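Side-chain contacts in protein-S-isoprenylcysteine O-methyltransferase (Tribolium castaneum, PDB 5V7P), which methylates the C-terminal carboxylate of isoprenylated cysteine in target proteins, with S-adenosyl-L-methionine as methyl donor, as an integral membrane enzyme of the endoplasmic reticulum: residues 143-146 with 151-154; 170-175 with 205-210; 196-201 with 263-268. All blocks are in the same frame, centred on the assembly; numbering follows the deposited sequence.

Interaction 1 of 3, residues 143-146 with 151-154; sequences FIET and GLKE
K153 lays its chain across E145 and T146 and ends in a salt bridge: its NZ stands 2.8 Å from E145 OE1, a hydrogen bond that meets the oxygen nearly in line with its C-O bond. The two side chains cross at about a right angle, and K153 CE also packs against E145 CB at 3.8 Å. Nearer the lysine backbone, K153 CG passes T146 OG1 at 3.3 Å, a methylene against a hydroxyl oxygen. L152 adds an apolar neighbour to the carboxylate, its CD2 lying 3.7 Å from E145 OE1. Torsions explain the reach. K153 bends once, at chi2 (-56°), and then runs straight to NZ, while E145 is extended beyond CG (chi2 175°), and the two ends converge. The contact is small, 184 Å² in all, but E145, T146 and K153 are all buried.

The next shell fixes both partners. L226 O, I227 O and N228 OD1 also lie in hydrogen-bonding range of K153 NZ, so four acceptors share its three N-H, three of them from the link between helices 210-225 and 231-258. T146 OG1 is hydrogen-bonded to N88 OD1, and E145 and L152 pack on that same 226-229 region. The pair thus joins the probably lumenal end of helix 129-148 to the short helix 150-153 and to two other loops, the lysine bridging the short turn between the two helices.

E145 OE2 lies close to E141 OE2. The ammonium at OE1 would offset part of that like-charge proximity, and one of the two carboxylates may well carry a proton; for the lysine, the surrounding oxygens probably favour its charged form despite burial.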
loop_
_atom_site.group_PDB
_atom_site.type_symbol
_atom_site.label_atom_id
_atom_site.label_comp_id
_atom_site.label_asym_id
_atom_site.label_seq_id
_atom_site.Cartn_x
_atom_site.Cartn_y
_atom_site.Cartn_z
ATOM N N PHE A 143 19.552 -10.587 10.102
ATOM C CA PHE A 143 20.836 -10.321 10.738
ATOM C C PHE A 143 21.101 -11.239 11.926
ATOM O O PHE A 143 22.259 -11.570 12.194
ATOM C CB PHE A 143 20.915 -8.854 11.162
ATOM C CG PHE A 143 21.093 -7.915 10.008
ATOM C CD1 PHE A 143 22.316 -7.818 9.366
ATOM C CD2 PHE A 143 20.037 -7.148 9.548
ATOM C CE1 PHE A 143 22.485 -6.966 8.294
ATOM C CE2 PHE A 143 20.199 -6.294 8.478
ATOM C CZ PHE A 143 21.426 -6.203 7.847
ATOM N N ILE A 144 20.059 -11.661 12.644
ATOM C CA ILE A 144 20.244 -12.694 13.660
ATOM C C ILE A 144 20.609 -14.016 12.997
ATOM O O ILE A 144 21.529 -14.717 13.435
ATOM C CB ILE A 144 18.982 -12.824 14.536
ATOM C CG1 ILE A 144 18.833 -11.583 15.421
ATOM C CG2 ILE A 144 19.043 -14.092 15.398
ATOM C CD1 ILE A 144 17.594 -11.579 16.311
ATOM N N GLU A 145 19.898 -14.372 11.924
ATOM C CA GLU A 145 20.187 -15.620 11.226
ATOM C C GLU A 145 21.530 -15.558 10.510
ATOM O O GLU A 145 22.239 -16.567 10.425
ATOM C CB GLU A 145 19.072 -15.941 10.233
ATOM C CG GLU A 145 17.798 -16.455 10.880
ATOM C CD GLU A 145 16.678 -16.649 9.881
ATOM O OE1 GLU A 145 16.822 -16.192 8.728
ATOM O OE2 GLU A 145 15.651 -17.258 10.247
ATOM N N THR A 146 21.890 -14.389 9.973
ATOM C CA THR A 146 23.171 -14.267 9.290
ATOM C C THR A 146 24.337 -14.295 10.269
ATOM O O THR A 146 25.453 -14.654 9.880
ATOM C CB THR A 146 23.205 -12.986 8.446
ATOM O OG1 THR A 146 23.970 -13.223 7.259
ATOM C CG2 THR A 146 23.817 -11.807 9.210
ATOM N N GLY A 151 26.012 -19.370 6.522
ATOM C CA GLY A 151 25.849 -20.170 5.321
ATOM C C GLY A 151 24.449 -20.097 4.748
ATOM O O GLY A 151 24.256 -20.281 3.543
ATOM N N LEU A 152 23.454 -19.827 5.596
ATOM C CA LEU A 152 22.079 -19.724 5.121
ATOM C C LEU A 152 21.928 -18.594 4.111
ATOM O O LEU A 152 21.273 -18.760 3.076
ATOM C CB LEU A 152 21.135 -19.515 6.306
ATOM C CG LEU A 152 19.647 -19.330 5.991
ATOM C CD1 LEU A 152 19.050 -20.601 5.417
ATOM C CD2 LEU A 152 18.894 -18.898 7.236
ATOM N N LYS A 153 22.524 -17.437 4.392
ATOM C CA LYS A 153 22.422 -16.286 3.504
ATOM C C LYS A 153 23.433 -16.325 2.367
ATOM O O LYS A 153 23.407 -15.437 1.507
ATOM C CB LYS A 153 22.598 -14.991 4.302
ATOM C CG LYS A 153 21.768 -14.925 5.578
ATOM C CD LYS A 153 20.280 -15.124 5.311
ATOM C CE LYS A 153 19.469 -14.945 6.584
ATOM N NZ LYS A 153 18.018 -15.177 6.370
ATOM N N GLU A 154 24.315 -17.321 2.341
ATOM C CA GLU A 154 25.272 -17.494 1.258
ATOM C C GLU A 154 24.743 -18.396 0.151
ATOM O O GLU A 154 25.497 -18.748 -0.761
ATOM C CB GLU A 154 26.585 -18.057 1.805
ATOM C CG GLU A 154 27.408 -17.046 2.593
ATOM C CD GLU A 154 28.551 -17.687 3.355
ATOM O OE1 GLU A 154 28.515 -17.675 4.603
ATOM O OE2 GLU A 154 29.482 -18.211 2.708
#

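Interaction 2 of 3, residues 170-175 with 205-210; sequences EVLRKT and AWFRHP. With SAH (S-adenosyl-L-homocysteine), chain C; MPG ([(Z)-octadec-9-enyl] (2R)-2,3-bis(oxidanyl)propanoate), chain R.
L172 points from helix 156-180 at F207 and P210, and its atoms meet lipid first and protein after. CB comes within 4.0 Å of C11 on the octadecenyl chain of a bound MPG lipid. CG, turned to the far side of CB from the backbone N (chi1 -152°), moves nearer the same lipid atom, at 3.7 Å. The two methyls then part. CD1 lies 3.5 Å from the backbone P210 O and 4.1 Å from F207 CE2, meeting that ring obliquely. The side chain crosses the proline at about a right angle, and CD2 packs on P210 CB at 3.6 Å. With an alanine here both methyls would be gone, and P210 and F207 would probably lose an apolar partner, opening a gap beside the lipid chain.

The segment met by L172 belongs to the methyl-donor site of this isoprenylcysteine methyltransferase family: H209 and P210 bind S-adenosyl-L-methionine, and the product SAH occupies the site. H209, the N-cap residue of helix 210-225, accepts a hydrogen bond at ND1 from SAH N (3.0 Å), the amine lying at the ring edge near its plane; its NE2 is hydrogen-bonded to E251 OE2, which helps to fix the rotation of the imidazole. P210 CD sits 3.2 Å from SAH OXT. P210 thus meets L172 through CB and O and the cofactor carboxylate through CD. Next to this, W206 meets the MPG chain obliquely through CH2, and V171 CG1 touches it from the helix. On another side of the helix K174 NZ reaches the syn lone pair of E170 OE2 at 2.7 Å, and E106 gives both K174 and R173 a further salt-bridge partner.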
loop_
_atom_site.group_PDB
_atom_site.type_symbol
_atom_site.label_atom_id
_atom_site.label_comp_id
_atom_site.label_asym_id
_atom_site.label_seq_id
_atom_site.Cartn_x
_atom_site.Cartn_y
_atom_site.Cartn_z
ATOM N N GLU A 170 6.707 -7.305 -10.168
ATOM C CA GLU A 170 6.757 -5.875 -10.442
ATOM C C GLU A 170 6.273 -5.569 -11.852
ATOM O O GLU A 170 5.504 -4.622 -12.057
ATOM C CB GLU A 170 8.175 -5.343 -10.237
ATOM C CG GLU A 170 8.342 -4.539 -8.961
ATOM C CD GLU A 170 7.621 -3.209 -9.023
ATOM O OE1 GLU A 170 7.932 -2.406 -9.928
ATOM O OE2 GLU A 170 6.733 -2.970 -8.180
ATOM N N VAL A 171 6.710 -6.357 -12.836
ATOM C CA VAL A 171 6.268 -6.136 -14.209
ATOM C C VAL A 171 4.763 -6.338 -14.312
ATOM O O VAL A 171 4.047 -5.517 -14.897
ATOM C CB VAL A 171 7.036 -7.059 -15.174
ATOM C CG1 VAL A 171 6.510 -6.919 -16.602
ATOM C CG2 VAL A 171 8.522 -6.735 -15.134
ATOM N N LEU A 172 4.257 -7.430 -13.736
ATOM C CA LEU A 172 2.816 -7.664 -13.732
ATOM C C LEU A 172 2.080 -6.476 -13.128
ATOM O O LEU A 172 1.092 -5.989 -13.689
ATOM C CB LEU A 172 2.494 -8.940 -12.949
ATOM C CG LEU A 172 1.236 -9.734 -13.328
ATOM C CD1 LEU A 172 0.743 -10.540 -12.132
ATOM C CD2 LEU A 172 0.119 -8.858 -13.877
ATOM N N ARG A 173 2.564 -5.990 -11.983
ATOM C CA ARG A 173 1.886 -4.915 -11.266
ATOM C C ARG A 173 1.818 -3.648 -12.110
ATOM O O ARG A 173 0.736 -3.093 -12.339
ATOM C CB ARG A 173 2.610 -4.648 -9.943
ATOM C CG ARG A 173 2.040 -3.494 -9.128
ATOM C CD ARG A 173 1.363 -3.985 -7.879
ATOM N NE ARG A 173 0.315 -3.065 -7.444
ATOM C CZ ARG A 173 0.489 -2.066 -6.585
ATOM N NH1 ARG A 173 -0.533 -1.284 -6.265
ATOM N NH2 ARG A 173 1.675 -1.848 -6.037
ATOM N N LYS A 174 2.973 -3.166 -12.570
ATOM C CA LYS A 174 3.011 -1.890 -13.278
ATOM C C LYS A 174 2.260 -1.964 -14.603
ATOM O O LYS A 174 1.609 -0.994 -15.006
ATOM C CB LYS A 174 4.458 -1.454 -13.495
ATOM C CG LYS A 174 4.992 -0.530 -12.408
ATOM C CD LYS A 174 4.884 -1.154 -11.020
ATOM C CE LYS A 174 5.346 -0.186 -9.945
ATOM N NZ LYS A 174 5.264 -0.781 -8.579
ATOM N N THR A 175 2.334 -3.104 -15.293
ATOM C CA THR A 175 1.544 -3.270 -16.508
ATOM C C THR A 175 0.059 -3.124 -16.214
ATOM O O THR A 175 -0.669 -2.463 -16.965
ATOM C CB THR A 175 1.831 -4.628 -17.147
ATOM O OG1 THR A 175 1.617 -5.670 -16.189
ATOM C CG2 THR A 175 3.260 -4.683 -17.658
ATOM N N ALA A 205 -7.257 -9.756 -18.771
ATOM C CA ALA A 205 -7.807 -10.979 -19.336
ATOM C C ALA A 205 -7.247 -12.225 -18.662
ATOM O O ALA A 205 -7.888 -13.280 -18.708
ATOM C CB ALA A 205 -7.533 -11.040 -20.840
ATOM N N TRP A 206 -6.069 -12.124 -18.040
ATOM C CA TRP A 206 -5.496 -13.253 -17.313
ATOM C C TRP A 206 -6.078 -13.353 -15.908
ATOM O O TRP A 206 -6.510 -14.429 -15.480
ATOM C CB TRP A 206 -3.973 -13.117 -17.231
ATOM C CG TRP A 206 -3.282 -12.906 -18.544
ATOM C CD1 TRP A 206 -3.803 -13.088 -19.792
ATOM C CD2 TRP A 206 -1.933 -12.463 -18.733
ATOM N NE1 TRP A 206 -2.861 -12.786 -20.747
ATOM C CE2 TRP A 206 -1.704 -12.401 -20.122
ATOM C CE3 TRP A 206 -0.897 -12.113 -17.862
ATOM C CZ2 TRP A 206 -0.481 -12.004 -20.659
ATOM C CZ3 TRP A 206 0.316 -11.720 -18.396
ATOM C CH2 TRP A 206 0.514 -11.668 -19.782
ATOM N N PHE A 207 -6.084 -12.239 -15.179
ATOM C CA PHE A 207 -6.557 -12.192 -13.804
ATOM C C PHE A 207 -7.487 -11.001 -13.630
ATOM O O PHE A 207 -7.364 -9.990 -14.326
ATOM C CB PHE A 207 -5.393 -12.071 -12.808
ATOM C CG PHE A 207 -4.186 -12.884 -13.175
ATOM C CD1 PHE A 207 -4.161 -14.251 -12.958
ATOM C CD2 PHE A 207 -3.068 -12.277 -13.722
ATOM C CE1 PHE A 207 -3.047 -14.998 -13.289
ATOM C CE2 PHE A 207 -1.952 -13.020 -14.056
ATOM C CZ PHE A 207 -1.942 -14.382 -13.837
ATOM N N ARG A 208 -8.420 -11.127 -12.687
ATOM C CA ARG A 208 -9.299 -10.013 -12.358
ATOM C C ARG A 208 -8.596 -8.947 -11.529
ATOM O O ARG A 208 -9.031 -7.790 -11.535
ATOM C CB ARG A 208 -10.534 -10.515 -11.607
ATOM C CG ARG A 208 -11.337 -11.552 -12.373
ATOM C CD ARG A 208 -12.815 -11.481 -12.031
ATOM N NE ARG A 208 -13.081 -11.763 -10.622
ATOM C CZ ARG A 208 -13.315 -12.971 -10.116
ATOM N NH1 ARG A 208 -13.316 -14.043 -10.896
ATOM N NH2 ARG A 208 -13.550 -13.112 -8.818
ATOM N N HIS A 209 -7.522 -9.302 -10.830
ATOM C CA HIS A 209 -6.795 -8.372 -9.966
ATOM C C HIS A 209 -5.296 -8.531 -10.191
ATOM O O HIS A 209 -4.548 -8.893 -9.277
ATOM C CB HIS A 209 -7.167 -8.607 -8.504
ATOM C CG HIS A 209 -8.645 -8.657 -8.266
ATOM N ND1 HIS A 209 -9.431 -7.526 -8.225
ATOM C CD2 HIS A 209 -9.481 -9.704 -8.073
ATOM C CE1 HIS A 209 -10.687 -7.874 -8.010
ATOM N NE2 HIS A 209 -10.744 -9.189 -7.914
ATOM N N PRO A 210 -4.818 -8.249 -11.406
ATOM C CA PRO A 210 -3.396 -8.486 -11.706
ATOM C C PRO A 210 -2.445 -7.645 -10.871
ATOM O O PRO A 210 -1.313 -8.079 -10.622
ATOM C CB PRO A 210 -3.293 -8.145 -13.200
ATOM C CG PRO A 210 -4.434 -7.214 -13.458
ATOM C CD PRO A 210 -5.537 -7.659 -12.548
HETATM N N SAH C . -8.001 -4.923 -8.260
HETATM C CA SAH C . -7.386 -4.419 -9.480
HETATM C CB SAH C . -7.270 -2.900 -9.429
HETATM C CG SAH C . -6.628 -2.354 -8.157
HETATM S SD SAH C . -6.767 -0.548 -8.076
HETATM C C SAH C . -6.010 -5.043 -9.697
HETATM O O SAH C . -5.434 -5.644 -8.788
HETATM O OXT SAH C . -5.436 -4.964 -10.784
HETATM C "C5'" SAH C . -8.375 -0.555 -7.231
HETATM C "C4'" SAH C . -9.480 0.131 -8.024
HETATM O "O4'" SAH C . -9.582 -0.441 -9.312
HETATM C "C3'" SAH C . -10.824 -0.055 -7.335
HETATM O "O3'" SAH C . -11.400 1.193 -7.024
HETATM C "C2'" SAH C . -11.687 -0.824 -8.314
HETATM O "O2'" SAH C . -12.978 -0.266 -8.404
HETATM C "C1'" SAH C . -10.927 -0.736 -9.635
HETATM N N9 SAH C . -10.988 -1.975 -10.437
HETATM C C8 SAH C . -10.757 -3.259 -10.016
HETATM N N7 SAH C . -10.900 -4.096 -11.068
HETATM C C5 SAH C . -11.215 -3.363 -12.156
HETATM C C6 SAH C . -11.471 -3.712 -13.474
HETATM N N6 SAH C . -11.425 -4.983 -13.863
HETATM N N1 SAH C . -11.774 -2.721 -14.380
HETATM C C2 SAH C . -11.824 -1.402 -13.983
HETATM N N3 SAH C . -11.570 -1.065 -12.672
HETATM C C4 SAH C . -11.271 -2.031 -11.775
HETATM C C2 MPG R . -0.530 -7.232 -22.718
HETATM C C3 MPG R . 0.792 -7.106 -21.967
HETATM C C4 MPG R . 1.395 -8.498 -21.803
HETATM C C5 MPG R . 2.735 -8.392 -21.080
HETATM C C6 MPG R . 2.518 -8.376 -19.569
HETATM C C7 MPG R . 3.822 -8.737 -18.860
HETATM C C8 MPG R . 3.529 -9.080 -17.406
HETATM C C9 MPG R . 4.719 -9.853 -16.825
HETATM C C10 MPG R . 4.623 -10.956 -16.109
HETATM C C11 MPG R . 3.310 -11.648 -15.734
HETATM C C12 MPG R . 3.368 -13.110 -16.157
HETATM C C13 MPG R . 4.347 -13.857 -15.256
HETATM O O1 MPG R . -1.776 -6.049 -24.356
HETATM C C1 MPG R . -0.975 -5.864 -23.223
HETATM C CXD MPG R . -3.230 -4.940 -26.103
HETATM O O2 MPG R . -4.428 -5.660 -26.027
HETATM C C21 MPG R . -2.312 -5.591 -27.135
HETATM O O3 MPG R . -3.050 -5.910 -28.282
HETATM O O4 MPG R . -2.665 -4.012 -24.011
HETATM C CX3 MPG R . -2.543 -4.942 -24.737
#

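Interaction 3 of 3, residues 196-201 with 263-268; sequences HVLVTH and CDYQQQ. With SAH (S-adenosyl-L-homocysteine), chain C; MPG ([(Z)-octadec-9-enyl] (2R)-2,3-bis(oxidanyl)propanoate), chain B.
T200 and Y265 bring the backbones closest, their CA atoms 7.5 Å apart, where the irregular, mostly extended segment 196-201 passes helix 260-268. The methyl T200 CG2 lies over one face of the Y265 ring, 4.0 Å from its centroid and 23° off the normal, a CH-pi contact displaced toward the rim. Y265 can offer that face because its CG is anti to the backbone N (chi1 -178°), which carries the ring out toward the loop. L198 CD1 approaches the same ring obliquely, at 4.5 Å from Y265 CD2, and also touches the adenine of SAH, 3.6 Å from SAH N1.

Behind these side chains the loop backbone reads the base: V199 N donates to SAH N1 (3.0 Å), and SAH N6 donates to V199 O (3.1 Å). H196 NE2 adds a nearly straight bond to SAH N3 (3.1 Å, 175°). Two ring nitrogens and the exocyclic amine are thereby held, a pattern consistent with recognition of adenine, while Y265 CE2 packs at 3.8 Å from SAH N6.

The tyrosine hydroxyl is held by the backbone oxygen of Y204 in helix 203-206, and its ring meets that of Y262. L198 also rests on F258 and Q261, and H196 stacks edge-to-face with F258, so the adenine-binding loop lies against the end of helix 231-258 and against helix 260-268.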
loop_
_atom_site.group_PDB
_atom_site.type_symbol
_atom_site.label_atom_id
_atom_site.label_comp_id
_atom_site.label_asym_id
_atom_site.label_seq_id
_atom_site.Cartn_x
_atom_site.Cartn_y
_atom_site.Cartn_z
ATOM N N HIS A 196 -15.439 6.007 -15.107
ATOM C CA HIS A 196 -14.928 4.705 -14.701
ATOM C C HIS A 196 -15.540 3.621 -15.582
ATOM O O HIS A 196 -16.765 3.456 -15.613
ATOM C CB HIS A 196 -15.244 4.456 -13.229
ATOM C CG HIS A 196 -14.559 3.255 -12.657
ATOM N ND1 HIS A 196 -14.737 2.852 -11.351
ATOM C CD2 HIS A 196 -13.695 2.372 -13.209
ATOM C CE1 HIS A 196 -14.015 1.771 -11.125
ATOM N NE2 HIS A 196 -13.374 1.458 -12.236
ATOM N N VAL A 197 -14.689 2.886 -16.296
ATOM C CA VAL A 197 -15.131 1.834 -17.199
ATOM C C VAL A 197 -14.493 0.521 -16.768
ATOM O O VAL A 197 -13.484 0.490 -16.058
ATOM C CB VAL A 197 -14.789 2.145 -18.672
ATOM C CG1 VAL A 197 -15.522 3.398 -19.133
ATOM C CG2 VAL A 197 -13.282 2.305 -18.858
ATOM N N LEU A 198 -15.102 -0.574 -17.208
ATOM C CA LEU A 198 -14.595 -1.901 -16.893
ATOM C C LEU A 198 -13.460 -2.273 -17.837
ATOM O O LEU A 198 -13.537 -2.051 -19.048
ATOM C CB LEU A 198 -15.718 -2.935 -16.980
ATOM C CG LEU A 198 -15.331 -4.388 -16.700
ATOM C CD1 LEU A 198 -14.699 -4.540 -15.324
ATOM C CD2 LEU A 198 -16.551 -5.291 -16.831
ATOM N N VAL A 199 -12.404 -2.847 -17.270
ATOM C CA VAL A 199 -11.201 -3.232 -17.998
ATOM C C VAL A 199 -11.133 -4.752 -17.985
ATOM O O VAL A 199 -11.115 -5.370 -16.912
ATOM C CB VAL A 199 -9.936 -2.620 -17.373
ATOM C CG1 VAL A 199 -8.692 -3.021 -18.165
ATOM C CG2 VAL A 199 -10.061 -1.102 -17.295
ATOM N N THR A 200 -11.100 -5.356 -19.176
ATOM C CA THR A 200 -11.055 -6.807 -19.311
ATOM C C THR A 200 -9.987 -7.267 -20.296
ATOM O O THR A 200 -9.917 -8.464 -20.600
ATOM C CB THR A 200 -12.420 -7.351 -19.753
ATOM O OG1 THR A 200 -12.776 -6.781 -21.018
ATOM C CG2 THR A 200 -13.494 -7.009 -18.732
ATOM N N HIS A 201 -9.160 -6.358 -20.802
ATOM C CA HIS A 201 -8.137 -6.688 -21.781
ATOM C C HIS A 201 -6.759 -6.648 -21.135
ATOM O O HIS A 201 -6.587 -6.198 -19.998
ATOM C CB HIS A 201 -8.199 -5.726 -22.972
ATOM C CG HIS A 201 -7.842 -4.312 -22.629
ATOM N ND1 HIS A 201 -8.726 -3.447 -22.024
ATOM C CD2 HIS A 201 -6.697 -3.612 -22.815
ATOM C CE1 HIS A 201 -8.141 -2.275 -21.847
ATOM N NE2 HIS A 201 -6.910 -2.349 -22.319
ATOM N N CYS A 263 -20.304 -9.602 -13.559
ATOM C CA CYS A 263 -20.711 -10.976 -13.284
ATOM C C CYS A 263 -20.194 -11.916 -14.366
ATOM O O CYS A 263 -19.647 -12.983 -14.068
ATOM C CB CYS A 263 -22.233 -11.059 -13.167
ATOM S SG CYS A 263 -22.837 -12.623 -12.489
ATOM N N ASP A 264 -20.346 -11.528 -15.637
ATOM C CA ASP A 264 -19.791 -12.325 -16.728
ATOM C C ASP A 264 -18.273 -12.392 -16.637
ATOM O O ASP A 264 -17.665 -13.416 -16.972
ATOM C CB ASP A 264 -20.209 -11.739 -18.077
ATOM C CG ASP A 264 -21.713 -11.707 -18.262
ATOM O OD1 ASP A 264 -22.413 -12.531 -17.635
ATOM O OD2 ASP A 264 -22.194 -10.858 -19.041
ATOM N N TYR A 265 -17.644 -11.300 -16.195
ATOM C CA TYR A 265 -16.192 -11.257 -16.066
ATOM C C TYR A 265 -15.699 -12.201 -14.976
ATOM O O TYR A 265 -14.609 -12.772 -15.098
ATOM C CB TYR A 265 -15.764 -9.816 -15.786
ATOM C CG TYR A 265 -14.276 -9.579 -15.673
ATOM C CD1 TYR A 265 -13.396 -10.034 -16.644
ATOM C CD2 TYR A 265 -13.756 -8.859 -14.605
ATOM C CE1 TYR A 265 -12.037 -9.798 -16.541
ATOM C CE2 TYR A 265 -12.404 -8.619 -14.495
ATOM C CZ TYR A 265 -11.550 -9.088 -15.463
ATOM O OH TYR A 265 -10.204 -8.840 -15.344
ATOM N N GLN A 266 -16.489 -12.385 -13.914
ATOM C CA GLN A 266 -16.115 -13.315 -12.854
ATOM C C GLN A 266 -16.170 -14.762 -13.325
ATOM O O GLN A 266 -15.378 -15.591 -12.861
ATOM C CB GLN A 266 -17.031 -13.123 -11.645
ATOM C CG GLN A 266 -16.811 -11.819 -10.903
ATOM C CD GLN A 266 -17.846 -11.582 -9.823
ATOM O OE1 GLN A 266 -19.046 -11.733 -10.051
ATOM N NE2 GLN A 266 -17.384 -11.215 -8.634
ATOM N N GLN A 267 -17.091 -15.088 -14.232
ATOM C CA GLN A 267 -17.197 -16.457 -14.725
ATOM C C GLN A 267 -16.092 -16.793 -15.717
ATOM O O GLN A 267 -15.732 -17.968 -15.860
ATOM C CB GLN A 267 -18.560 -16.680 -15.383
ATOM C CG GLN A 267 -19.743 -16.197 -14.559
ATOM C CD GLN A 267 -19.829 -16.861 -13.202
ATOM O OE1 GLN A 267 -19.412 -18.007 -13.031
ATOM N NE2 GLN A 267 -20.365 -16.140 -12.224
ATOM N N GLN A 268 -15.543 -15.791 -16.402
ATOM C CA GLN A 268 -14.539 -16.025 -17.434
ATOM C C GLN A 268 -13.111 -15.954 -16.909
ATOM O O GLN A 268 -12.228 -16.622 -17.457
ATOM C CB GLN A 268 -14.705 -15.006 -18.564
ATOM C CG GLN A 268 -16.032 -15.101 -19.298
ATOM C CD GLN A 268 -16.248 -13.950 -20.261
ATOM O OE1 GLN A 268 -17.182 -13.164 -20.108
ATOM N NE2 GLN A 268 -15.383 -13.847 -21.265
HETATM N N SAH C . -8.001 -4.923 -8.260
HETATM C CA SAH C . -7.386 -4.419 -9.480
HETATM C CB SAH C . -7.270 -2.900 -9.429
HETATM C CG SAH C . -6.628 -2.354 -8.157
HETATM S SD SAH C . -6.767 -0.548 -8.076
HETATM C C SAH C . -6.010 -5.043 -9.697
HETATM O O SAH C . -5.434 -5.644 -8.788
HETATM O OXT SAH C . -5.436 -4.964 -10.784
HETATM C "C5'" SAH C . -8.375 -0.555 -7.231
HETATM C "C4'" SAH C . -9.480 0.131 -8.024
HETATM O "O4'" SAH C . -9.582 -0.441 -9.312
HETATM C "C3'" SAH C . -10.824 -0.055 -7.335
HETATM O "O3'" SAH C . -11.400 1.193 -7.024
HETATM C "C2'" SAH C . -11.687 -0.824 -8.314
HETATM O "O2'" SAH C . -12.978 -0.266 -8.404
HETATM C "C1'" SAH C . -10.927 -0.736 -9.635
HETATM N N9 SAH C . -10.988 -1.975 -10.437
HETATM C C8 SAH C . -10.757 -3.259 -10.016
HETATM N N7 SAH C . -10.900 -4.096 -11.068
HETATM C C5 SAH C . -11.215 -3.363 -12.156
HETATM C C6 SAH C . -11.471 -3.712 -13.474
HETATM N N6 SAH C . -11.425 -4.983 -13.863
HETATM N N1 SAH C . -11.774 -2.721 -14.380
HETATM C C2 SAH C . -11.824 -1.402 -13.983
HETATM N N3 SAH C . -11.570 -1.065 -12.672
HETATM C C4 SAH C . -11.271 -2.031 -11.775
HETATM C C2 MPG B . -0.002 -1.381 -21.237
HETATM C C3 MPG B . 1.085 -2.153 -21.988
HETATM C C4 MPG B . 2.264 -2.439 -21.061
HETATM C C5 MPG B . 3.033 -3.643 -21.597
HETATM C C6 MPG B . 4.463 -3.632 -21.056
HETATM C C7 MPG B . 5.118 -4.984 -21.333
HETATM C C8 MPG B . 6.281 -5.205 -20.368
HETATM C C9 MPG B . 7.396 -5.956 -21.095
HETATM C C10 MPG B . 8.650 -5.902 -20.692
HETATM C C11 MPG B . 9.067 -5.081 -19.469
HETATM C C12 MPG B . 10.429 -5.557 -18.963
HETATM C C13 MPG B . 11.274 -4.353 -18.550
HETATM C C14 MPG B . 12.479 -4.836 -17.745
HETATM O O1 MPG B . -1.822 0.023 -21.884
HETATM C C1 MPG B . -0.439 -0.147 -22.026
HETATM C CXD MPG B . -3.625 1.548 -22.807
HETATM O O2 MPG B . -4.282 2.633 -22.215
HETATM C C21 MPG B . -4.478 0.290 -22.664
HETATM O O3 MPG B . -5.824 0.602 -22.896
HETATM O O4 MPG B . -1.645 2.259 -21.752
HETATM C CX3 MPG B . -2.285 1.326 -22.107
#

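In the fold
From the N terminus, interaction 1 comes first: it closes the short turn between helix 129-148 and helix 150-153, probably on the lumenal side, and is complete before the others open. Interaction 2 then starts in helix 156-180, but before it closes at 205-210 the chain passes through 196-201, the first half of interaction 3, which waits for helix 260-268. The two therefore cross, tying helix 156-180, the 196-201 loop and helix 260-268 together around the cofactor site. They touch at F207 O and Y265 OH, 3.2 Å apart, and both contact SAH. Interaction 1 lies far off, its centre 33 Å from that of interaction 2 and 45 Å from that of interaction 3.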